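Local atomic coordinates of biogenic amine-binding protein (Rhodnius prolixus, PDB entry 4GE1), a protein that binds tryptamine in the pocket of its lipocalin barrel and probably sequesters biogenic amines such as serotonin and norepinephrine in insect saliva. Residues N42-K50 / C177-L188; Y70-K78 / Y89-K98. All blocks are in the same frame, centred on the assembly; numbering follows the deposited sequence.

Both contacts involve the same antiparallel lipocalin sheet, contact 1 packing on its outer face and contact 2 joining two of its strands. Contact 1 lays the C-terminal helix and the loop before it against strand 43-50; it is only partly buried, and a disulfide, a salt bridge and leucine packing hold it. Contact 2 is a buried hairpin inside the sheet, strands 70-78 and 89-96, joined by backbone hydrogen bonds, with D73 and Y89 turned to the tryptamine pocket. Contact 2 is nested within the chain between the segments of contact 1. The two touch where Q178 meets Y70 and D180 meets Y72, probably through hydrogen bonds, so the helix start also leans on the hairpin.

Contact 1: residues N42-K50 / C177-L188; sequences NCTKFLHQK and CQYDDETLQKLL
K45 runs fully extended from strand 43-50, its CG anti to the backbone N (chi1 173°), and crosses both Y179 and D181 at about a right angle. Its base packs against the tyrosine obliquely, with K45 CB 3.3 Å from Y179 CD1, while its tip delivers NZ to D181 OD1 at 2.8 Å, on that oxygen's syn lone pair. Y25 gives NZ a second partner. At the near end of the strand, C43 SG and C177 SG form a disulfide (2.0 Å), and C43 CB lies 3.7 Å from Y179 CE1. Further along, L184 CD1 leans on K45 CG at 4.0 Å. L188 spreads its two methyls over the strand: CD1 meets Q49 CG at 3.6 Å, and CD2 comes to 4.0 Å from CD2 of L47, whose side chain stands roughly perpendicular to it. D180 N-caps the helix, OD1 accepting from T183 N at 3.1 Å. This is the C-terminal helix packed on the outside of a lipocalin barrel; T44, F46 and H48 point away from it. One covalent link and one charged pair thus flank the tyrosine, while the leucines beyond add apolar contact that does not depend on charge.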
loop_
_atom_site.group_PDB
_atom_site.type_symbol
_atom_site.label_atom_id
_atom_site.label_comp_id
_atom_site.label_asym_id
_atom_site.label_seq_id
_atom_site.Cartn_x
_atom_site.Cartn_y
_atom_site.Cartn_z
ATOM N N ASN A 42 -4.100 7.428 -9.626
ATOM C CA ASN A 42 -4.726 7.858 -8.368
ATOM C C ASN A 42 -3.786 8.462 -7.316
ATOM O O ASN A 42 -2.564 8.267 -7.357
ATOM C CB ASN A 42 -5.464 6.691 -7.700
ATOM C CG ASN A 42 -6.484 6.031 -8.605
ATOM O OD1 ASN A 42 -7.480 6.640 -8.999
ATOM N ND2 ASN A 42 -6.263 4.758 -8.901
ATOM N N CYS A 43 -4.385 9.185 -6.366
ATOM C CA CYS A 43 -3.703 9.686 -5.181
ATOM C C CYS A 43 -4.147 8.803 -4.027
ATOM O O CYS A 43 -5.328 8.806 -3.645
ATOM C CB CYS A 43 -4.132 11.123 -4.885
ATOM S SG CYS A 43 -3.905 12.268 -6.262
ATOM N N THR A 44 -3.222 8.026 -3.484
ATOM C CA THR A 44 -3.577 7.123 -2.402
ATOM C C THR A 44 -2.884 7.498 -1.096
ATOM O O THR A 44 -1.682 7.758 -1.057
ATOM C CB THR A 44 -3.295 5.649 -2.749
ATOM O OG1 THR A 44 -4.202 5.206 -3.776
ATOM C CG2 THR A 44 -3.488 4.778 -1.502
ATOM N N LYS A 45 -3.669 7.557 -0.031
ATOM C CA LYS A 45 -3.127 7.702 1.310
ATOM C C LYS A 45 -3.707 6.558 2.113
ATOM O O LYS A 45 -4.870 6.180 1.920
ATOM C CB LYS A 45 -3.538 9.046 1.920
ATOM C CG LYS A 45 -3.168 9.212 3.387
ATOM C CD LYS A 45 -3.508 10.614 3.888
ATOM C CE LYS A 45 -3.014 10.828 5.318
ATOM N NZ LYS A 45 -3.199 12.246 5.775
ATOM N N PHE A 46 -2.905 5.970 2.989
ATOM C CA PHE A 46 -3.466 4.958 3.870
ATOM C C PHE A 46 -3.071 5.112 5.328
ATOM O O PHE A 46 -2.040 5.704 5.659
ATOM C CB PHE A 46 -3.313 3.517 3.334
ATOM C CG PHE A 46 -1.890 3.038 3.153
ATOM C CD1 PHE A 46 -1.330 2.136 4.052
ATOM C CD2 PHE A 46 -1.143 3.416 2.046
ATOM C CE1 PHE A 46 -0.030 1.644 3.871
ATOM C CE2 PHE A 46 0.157 2.922 1.851
ATOM C CZ PHE A 46 0.714 2.045 2.775
ATOM N N LEU A 47 -3.946 4.612 6.190
ATOM C CA LEU A 47 -3.782 4.735 7.628
ATOM C C LEU A 47 -3.745 3.337 8.219
ATOM O O LEU A 47 -4.589 2.504 7.902
ATOM C CB LEU A 47 -4.975 5.510 8.204
ATOM C CG LEU A 47 -4.862 6.131 9.591
ATOM C CD1 LEU A 47 -3.834 7.244 9.562
ATOM C CD2 LEU A 47 -6.217 6.664 10.042
ATOM N N HIS A 48 -2.787 3.058 9.089
ATOM C CA HIS A 48 -2.769 1.714 9.646
ATOM C C HIS A 48 -2.327 1.585 11.101
ATOM O O HIS A 48 -1.731 2.493 11.677
ATOM C CB HIS A 48 -2.035 0.720 8.717
ATOM C CG HIS A 48 -0.608 1.074 8.432
ATOM N ND1 HIS A 48 0.128 0.454 7.444
ATOM C CD2 HIS A 48 0.219 1.975 9.015
ATOM C CE1 HIS A 48 1.349 0.960 7.427
ATOM N NE2 HIS A 48 1.429 1.883 8.367
ATOM N N GLN A 49 -2.661 0.447 11.697
ATOM C CA GLN A 49 -2.359 0.216 13.100
ATOM C C GLN A 49 -2.131 -1.260 13.375
ATOM O O GLN A 49 -2.624 -2.126 12.652
ATOM C CB GLN A 49 -3.513 0.707 13.975
ATOM C CG GLN A 49 -4.863 0.209 13.479
ATOM C CD GLN A 49 -5.964 0.251 14.525
ATOM O OE1 GLN A 49 -6.107 1.224 15.279
ATOM N NE2 GLN A 49 -6.766 -0.810 14.564
ATOM N N LYS A 50 -1.374 -1.520 14.433
ATOM C CA LYS A 50 -1.228 -2.843 14.999
ATOM C C LYS A 50 -1.688 -2.749 16.458
ATOM O O LYS A 50 -1.119 -1.987 17.243
ATOM C CB LYS A 50 0.241 -3.282 14.943
ATOM C CG LYS A 50 0.501 -4.650 15.579
ATOM C CD LYS A 50 1.994 -4.983 15.634
ATOM C CE LYS A 50 2.562 -4.841 17.054
ATOM N NZ LYS A 50 1.994 -5.821 18.027
ATOM N N CYS A 177 -4.763 16.570 -6.028
ATOM C CA CYS A 177 -4.797 15.408 -5.139
ATOM C C CYS A 177 -5.623 15.684 -3.897
ATOM O O CYS A 177 -5.557 16.778 -3.327
ATOM C CB CYS A 177 -3.378 14.966 -4.744
ATOM S SG CYS A 177 -2.593 13.782 -5.896
ATOM N N GLN A 178 -6.415 14.702 -3.483
ATOM C CA GLN A 178 -7.037 14.794 -2.167
ATOM C C GLN A 178 -7.211 13.428 -1.502
ATOM O O GLN A 178 -7.101 12.373 -2.152
ATOM C CB GLN A 178 -8.339 15.601 -2.206
ATOM C CG GLN A 178 -9.441 14.979 -3.032
ATOM C CD GLN A 178 -10.699 15.820 -3.009
ATOM O OE1 GLN A 178 -11.734 15.408 -2.477
ATOM N NE2 GLN A 178 -10.623 17.000 -3.607
ATOM N N TYR A 179 -7.450 13.458 -0.199
ATOM C CA TYR A 179 -7.410 12.262 0.624
ATOM C C TYR A 179 -8.562 12.336 1.626
ATOM O O TYR A 179 -8.765 13.365 2.276
ATOM C CB TYR A 179 -6.068 12.215 1.355
ATOM C CG TYR A 179 -4.880 12.335 0.420
ATOM C CD1 TYR A 179 -4.472 11.253 -0.348
ATOM C CD2 TYR A 179 -4.188 13.531 0.290
ATOM C CE1 TYR A 179 -3.388 11.350 -1.217
ATOM C CE2 TYR A 179 -3.106 13.642 -0.577
ATOM C CZ TYR A 179 -2.714 12.541 -1.328
ATOM O OH TYR A 179 -1.648 12.629 -2.191
ATOM N N ASP A 180 -9.325 11.253 1.739
ATOM C CA ASP A 180 -10.487 11.249 2.616
ATOM C C ASP A 180 -10.074 10.871 4.041
ATOM O O ASP A 180 -10.357 9.777 4.504
ATOM C CB ASP A 180 -11.557 10.290 2.095
ATOM C CG ASP A 180 -12.900 10.501 2.773
ATOM O OD1 ASP A 180 -12.939 11.199 3.811
ATOM O OD2 ASP A 180 -13.913 9.971 2.266
ATOM N N ASP A 181 -9.379 11.781 4.706
ATOM C CA ASP A 181 -8.911 11.564 6.070
ATOM C C ASP A 181 -10.015 11.170 7.052
ATOM O O ASP A 181 -9.787 10.365 7.959
ATOM C CB ASP A 181 -8.188 12.812 6.577
ATOM C CG ASP A 181 -6.791 12.949 5.997
ATOM O OD1 ASP A 181 -5.983 12.019 6.185
ATOM O OD2 ASP A 181 -6.502 13.978 5.347
ATOM N N GLU A 182 -11.206 11.735 6.893
ATOM C CA GLU A 182 -12.254 11.448 7.864
ATOM C C GLU A 182 -12.771 10.019 7.689
ATOM O O GLU A 182 -13.056 9.336 8.670
ATOM C CB GLU A 182 -13.385 12.484 7.824
ATOM C CG GLU A 182 -14.591 12.067 7.014
ATOM C CD GLU A 182 -15.893 12.567 7.610
ATOM O OE1 GLU A 182 -15.922 13.710 8.120
ATOM O OE2 GLU A 182 -16.887 11.811 7.576
ATOM N N THR A 183 -12.858 9.555 6.445
ATOM C CA THR A 183 -13.271 8.178 6.197
ATOM C C THR A 183 -12.186 7.216 6.654
ATOM O O THR A 183 -12.477 6.145 7.190
ATOM C CB THR A 183 -13.615 7.922 4.714
ATOM O OG1 THR A 183 -14.805 8.642 4.372
ATOM C CG2 THR A 183 -13.856 6.442 4.465
ATOM N N LEU A 184 -10.933 7.608 6.455
ATOM C CA LEU A 184 -9.812 6.791 6.886
ATOM C C LEU A 184 -9.915 6.531 8.391
ATOM O O LEU A 184 -9.870 5.383 8.839
ATOM C CB LEU A 184 -8.475 7.474 6.556
ATOM C CG LEU A 184 -7.979 7.505 5.101
ATOM C CD1 LEU A 184 -6.636 8.216 5.043
ATOM C CD2 LEU A 184 -7.844 6.098 4.531
ATOM N N GLN A 185 -10.052 7.607 9.163
ATOM C CA GLN A 185 -10.138 7.508 10.624
ATOM C C GLN A 185 -11.372 6.698 11.047
ATOM O O GLN A 185 -11.288 5.806 11.884
ATOM C CB GLN A 185 -10.146 8.915 11.246
ATOM C CG GLN A 185 -10.543 8.970 12.720
ATOM C CD GLN A 185 -9.458 8.452 13.660
ATOM O OE1 GLN A 185 -8.287 8.342 13.287
ATOM N NE2 GLN A 185 -9.850 8.135 14.890
ATOM N N LYS A 186 -12.514 6.994 10.436
ATOM C CA LYS A 186 -13.749 6.294 10.751
ATOM C C LYS A 186 -13.686 4.783 10.478
ATOM O O LYS A 186 -14.085 3.975 11.320
ATOM C CB LYS A 186 -14.900 6.925 9.969
ATOM C CG LYS A 186 -16.278 6.455 10.375
ATOM C CD LYS A 186 -17.332 7.119 9.502
ATOM C CE LYS A 186 -17.169 6.695 8.048
ATOM N NZ LYS A 186 -17.449 5.250 7.864
ATOM N N LEU A 187 -13.200 4.393 9.301
ATOM C CA LEU A 187 -13.163 2.971 8.969
ATOM C C LEU A 187 -12.144 2.224 9.833
ATOM O O LEU A 187 -12.346 1.063 10.194
ATOM C CB LEU A 187 -12.903 2.753 7.470
ATOM C CG LEU A 187 -14.081 3.095 6.546
ATOM C CD1 LEU A 187 -13.739 2.851 5.096
ATOM C CD2 LEU A 187 -15.311 2.295 6.938
ATOM N N LEU A 188 -11.060 2.904 10.185
ATOM C CA LEU A 188 -10.040 2.293 11.019
ATOM C C LEU A 188 -10.615 1.885 12.377
ATOM O O LEU A 188 -10.245 0.845 12.933
ATOM C CB LEU A 188 -8.861 3.245 11.211
ATOM C CG LEU A 188 -7.637 2.646 11.906
ATOM C CD1 LEU A 188 -6.752 1.922 10.901
ATOM C CD2 LEU A 188 -6.850 3.734 12.620
HETATM O O HOH W 1 -7.066 9.618 -1.468
#

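Contact 2: residues Y70-K78 / Y89-K98; sequences YSYDISFAK and YTAKNVIVEK. With TSS (2-(1H-indol-3-yl)ethanamine), chain E.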
loop_
_atom_site.group_PDB
_atom_site.type_symbol
_atom_site.label_atom_id
_atom_site.label_comp_id
_atom_site.label_asym_id
_atom_site.label_seq_id
_atom_site.Cartn_x
_atom_site.Cartn_y
_atom_site.Cartn_z
ATOM N N TYR A 70 -13.616 8.659 -5.248
ATOM C CA TYR A 70 -12.849 7.923 -4.264
ATOM C C TYR A 70 -13.187 6.456 -4.353
ATOM O O TYR A 70 -14.323 6.092 -4.653
ATOM C CB TYR A 70 -13.211 8.385 -2.851
ATOM C CG TYR A 70 -12.632 9.712 -2.452
ATOM C CD1 TYR A 70 -13.375 10.887 -2.582
ATOM C CD2 TYR A 70 -11.342 9.797 -1.933
ATOM C CE1 TYR A 70 -12.848 12.109 -2.208
ATOM C CE2 TYR A 70 -10.803 11.015 -1.551
ATOM C CZ TYR A 70 -11.563 12.168 -1.691
ATOM O OH TYR A 70 -11.036 13.378 -1.318
ATOM N N SER A 71 -12.200 5.615 -4.074
ATOM C CA SER A 71 -12.467 4.219 -3.773
ATOM C C SER A 71 -11.732 3.882 -2.482
ATOM O O SER A 71 -10.711 4.489 -2.167
ATOM C CB SER A 71 -11.985 3.314 -4.906
ATOM O OG SER A 71 -10.571 3.302 -4.938
ATOM N N TYR A 72 -12.253 2.912 -1.744
ATOM C CA TYR A 72 -11.703 2.562 -0.445
ATOM C C TYR A 72 -11.483 1.058 -0.356
ATOM O O TYR A 72 -12.247 0.277 -0.922
ATOM C CB TYR A 72 -12.649 3.003 0.674
ATOM C CG TYR A 72 -13.107 4.438 0.577
ATOM C CD1 TYR A 72 -14.292 4.768 -0.088
ATOM C CD2 TYR A 72 -12.366 5.467 1.149
ATOM C CE1 TYR A 72 -14.728 6.092 -0.182
ATOM C CE2 TYR A 72 -12.790 6.799 1.059
ATOM C CZ TYR A 72 -13.970 7.103 0.393
ATOM O OH TYR A 72 -14.403 8.411 0.312
ATOM N N ASP A 73 -10.428 0.662 0.349
ATOM C CA ASP A 73 -10.192 -0.751 0.643
ATOM C C ASP A 73 -9.473 -0.912 1.976
ATOM O O ASP A 73 -8.885 0.041 2.501
ATOM C CB ASP A 73 -9.468 -1.490 -0.511
ATOM C CG ASP A 73 -8.128 -0.884 -0.868
ATOM O OD1 ASP A 73 -8.096 -0.005 -1.759
ATOM O OD2 ASP A 73 -7.095 -1.309 -0.293
ATOM N N ILE A 74 -9.554 -2.107 2.544
ATOM C CA ILE A 74 -8.974 -2.335 3.860
ATOM C C ILE A 74 -8.258 -3.662 3.896
ATOM O O ILE A 74 -8.820 -4.686 3.503
ATOM C CB ILE A 74 -10.052 -2.341 4.960
ATOM C CG1 ILE A 74 -10.936 -1.089 4.854
ATOM C CG2 ILE A 74 -9.403 -2.458 6.339
ATOM C CD1 ILE A 74 -12.164 -1.122 5.768
ATOM N N SER A 75 -7.021 -3.645 4.378
ATOM C CA SER A 75 -6.286 -4.884 4.586
ATOM C C SER A 75 -6.361 -5.317 6.038
ATOM O O SER A 75 -6.120 -4.515 6.951
ATOM C CB SER A 75 -4.825 -4.732 4.180
ATOM O OG SER A 75 -4.711 -4.527 2.793
ATOM N N PHE A 76 -6.690 -6.589 6.242
ATOM C CA PHE A 76 -6.703 -7.177 7.575
ATOM C C PHE A 76 -5.659 -8.282 7.623
ATOM O O PHE A 76 -5.629 -9.156 6.748
ATOM C CB PHE A 76 -8.063 -7.798 7.888
ATOM C CG PHE A 76 -9.219 -6.857 7.731
ATOM C CD1 PHE A 76 -9.797 -6.650 6.488
ATOM C CD2 PHE A 76 -9.753 -6.205 8.833
ATOM C CE1 PHE A 76 -10.880 -5.793 6.341
ATOM C CE2 PHE A 76 -10.833 -5.344 8.699
ATOM C CZ PHE A 76 -11.399 -5.135 7.450
ATOM N N ALA A 77 -4.805 -8.245 8.638
ATOM C CA ALA A 77 -3.835 -9.313 8.845
ATOM C C ALA A 77 -3.605 -9.517 10.328
ATOM O O ALA A 77 -4.140 -8.778 11.163
ATOM C CB ALA A 77 -2.525 -8.993 8.153
ATOM N N LYS A 78 -2.817 -10.537 10.640
ATOM C CA LYS A 78 -2.409 -10.812 12.003
ATOM C C LYS A 78 -0.911 -11.032 12.005
ATOM O O LYS A 78 -0.328 -11.376 10.978
ATOM C CB LYS A 78 -3.138 -12.039 12.556
ATOM C CG LYS A 78 -4.653 -11.908 12.532
ATOM C CD LYS A 78 -5.345 -13.126 13.127
ATOM C CE LYS A 78 -5.546 -12.979 14.622
ATOM N NZ LYS A 78 -6.403 -14.074 15.157
ATOM N N TYR A 89 4.145 -10.607 4.277
ATOM C CA TYR A 89 2.937 -11.150 4.876
ATOM C C TYR A 89 1.817 -11.285 3.865
ATOM O O TYR A 89 1.885 -10.747 2.761
ATOM C CB TYR A 89 2.480 -10.299 6.077
ATOM C CG TYR A 89 2.080 -8.868 5.755
ATOM C CD1 TYR A 89 0.741 -8.482 5.751
ATOM C CD2 TYR A 89 3.037 -7.898 5.478
ATOM C CE1 TYR A 89 0.363 -7.171 5.457
ATOM C CE2 TYR A 89 2.666 -6.582 5.183
ATOM C CZ TYR A 89 1.332 -6.228 5.180
ATOM O OH TYR A 89 0.966 -4.933 4.892
ATOM N N THR A 90 0.793 -12.030 4.253
ATOM C CA THR A 90 -0.421 -12.128 3.473
ATOM C C THR A 90 -1.557 -11.413 4.203
ATOM O O THR A 90 -1.657 -11.452 5.434
ATOM C CB THR A 90 -0.806 -13.593 3.237
ATOM O OG1 THR A 90 0.365 -14.340 2.885
ATOM C CG2 THR A 90 -1.824 -13.694 2.112
ATOM N N ALA A 91 -2.408 -10.754 3.439
ATOM C CA ALA A 91 -3.530 -10.038 4.014
ATOM C C ALA A 91 -4.787 -10.356 3.226
ATOM O O ALA A 91 -4.725 -10.703 2.044
ATOM C CB ALA A 91 -3.257 -8.541 4.017
ATOM N N LYS A 92 -5.922 -10.293 3.903
ATOM C CA LYS A 92 -7.206 -10.277 3.229
ATOM C C LYS A 92 -7.509 -8.802 2.962
ATOM O O LYS A 92 -7.512 -7.976 3.885
ATOM C CB LYS A 92 -8.285 -10.905 4.113
ATOM C CG LYS A 92 -9.691 -10.890 3.514
ATOM C CD LYS A 92 -9.685 -11.441 2.094
ATOM C CE LYS A 92 -10.948 -12.228 1.791
ATOM N NZ LYS A 92 -11.007 -13.474 2.600
ATOM N N ASN A 93 -7.717 -8.455 1.701
ATOM C CA ASN A 93 -8.037 -7.074 1.372
ATOM C C ASN A 93 -9.460 -6.978 0.854
ATOM O O ASN A 93 -9.868 -7.726 -0.039
ATOM C CB ASN A 93 -7.021 -6.476 0.393
ATOM C CG ASN A 93 -7.345 -5.027 0.017
ATOM O OD1 ASN A 93 -8.081 -4.776 -0.929
ATOM N ND2 ASN A 93 -6.788 -4.079 0.757
ATOM N N VAL A 94 -10.221 -6.074 1.458
ATOM C CA VAL A 94 -11.632 -5.926 1.158
ATOM C C VAL A 94 -11.894 -4.560 0.538
ATOM O O VAL A 94 -11.558 -3.526 1.121
ATOM C CB VAL A 94 -12.476 -6.081 2.439
ATOM C CG1 VAL A 94 -13.958 -6.175 2.098
ATOM C CG2 VAL A 94 -12.030 -7.312 3.213
ATOM N N ILE A 95 -12.473 -4.562 -0.658
ATOM C CA ILE A 95 -12.872 -3.322 -1.310
ATOM C C ILE A 95 -14.218 -2.949 -0.710
ATOM O O ILE A 95 -15.147 -3.758 -0.728
ATOM C CB ILE A 95 -13.034 -3.510 -2.832
ATOM C CG1 ILE A 95 -11.803 -4.191 -3.435
ATOM C CG2 ILE A 95 -13.331 -2.186 -3.518
ATOM C CD1 ILE A 95 -10.518 -3.431 -3.229
ATOM N N VAL A 96 -14.323 -1.737 -0.171
ATOM C CA VAL A 96 -15.537 -1.334 0.530
ATOM C C VAL A 96 -16.092 0.027 0.103
ATOM O O VAL A 96 -15.377 0.877 -0.427
ATOM C CB VAL A 96 -15.300 -1.289 2.046
ATOM C CG1 VAL A 96 -14.794 -2.637 2.537
ATOM C CG2 VAL A 96 -14.309 -0.196 2.383
ATOM N N GLU A 97 -17.386 0.208 0.341
ATOM C CA GLU A 97 -18.026 1.512 0.242
ATOM C C GLU A 97 -17.528 2.416 1.363
ATOM O O GLU A 97 -16.899 1.953 2.323
ATOM C CB GLU A 97 -19.542 1.369 0.376
ATOM C CG GLU A 97 -20.195 0.452 -0.647
ATOM C CD GLU A 97 -20.278 1.085 -2.018
ATOM O OE1 GLU A 97 -19.825 2.241 -2.171
ATOM O OE2 GLU A 97 -20.799 0.429 -2.946
ATOM N N LYS A 98 -17.834 3.703 1.245
ATOM C CA LYS A 98 -17.433 4.692 2.237
ATOM C C LYS A 98 -17.852 4.277 3.641
ATOM O O LYS A 98 -17.135 4.543 4.604
ATOM C CB LYS A 98 -18.045 6.051 1.890
ATOM C CG LYS A 98 -17.532 7.208 2.728
ATOM C CD LYS A 98 -17.771 8.539 2.026
ATOM C CE LYS A 98 -18.745 9.409 2.800
ATOM N NZ LYS A 98 -18.857 10.766 2.197
HETATM N N1 TSS E . -4.621 -0.886 -1.246
HETATM C CA TSS E . -4.294 -1.984 -2.123
HETATM C CB TSS E . -2.918 -2.000 -2.711
HETATM C CG TSS E . -1.787 -1.536 -1.850
HETATM C CD1 TSS E . -1.052 -0.369 -2.009
HETATM N NE1 TSS E . -0.107 -0.306 -1.049
HETATM C CE2 TSS E . -0.207 -1.416 -0.235
HETATM C CD2 TSS E . -1.232 -2.194 -0.710
HETATM C CZ2 TSS E . 0.531 -1.819 0.912
HETATM C CH2 TSS E . 0.223 -3.016 1.551
HETATM C CZ3 TSS E . -0.820 -3.809 1.067
HETATM C CE3 TSS E . -1.550 -3.407 -0.058
HETATM O O HOH W 2 -14.714 1.744 -2.681
#
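Y89, near the start of strand 88-96, brings CD1 to 4.1 Å from A77 CB. The ring stacks on F82, and its hydroxyl, hydrogen-bonded to E58, reaches the rim of the tryptamine indole. A91 follows on the same face, its methyl near that of A77 and CB of S75. K92 pairs with F76 through two backbone bonds, F76 N to K92 O measuring 2.9 Å. N93 carries the polar centre. With CG anti to the backbone N (chi1 179°), its amide lies across strand 70-78, where ND2 donates nearly in its own plane to S75 OG at 2.9 Å and to D73 OD2 at 3.0 Å. The amide and carboxylate planes stand 59° apart, and ND2 meets OD2 on its anti side. R106 donates a hydrogen bond to N93 OD1 and N62 one to D73 OD1, helping fix both groups. D73 OD2 also accepts from tryptamine N1 at 2.7 Å, probably as a partner to an ammonium group. This antiparallel hairpin is one wall of the lipocalin barrel, D73, S75 and N93 on its pocket face and I74, F76 and V94 on the other. V94 bonds reciprocally with I74, and its CG2 touches the edge of the F76 ring at CE1, 3.7 Å away. I95 returns to the face of D73, its CD1 3.5 Å from D73 CB. V96 N donates to Y72 O, but a water bridges the other way, accepting from Y72 N and donating to V96 O. Last, K98 runs alongside Y72, its CD 3.8 Å from Y72 OH, a hydroxyl hydrogen-bonded to D180.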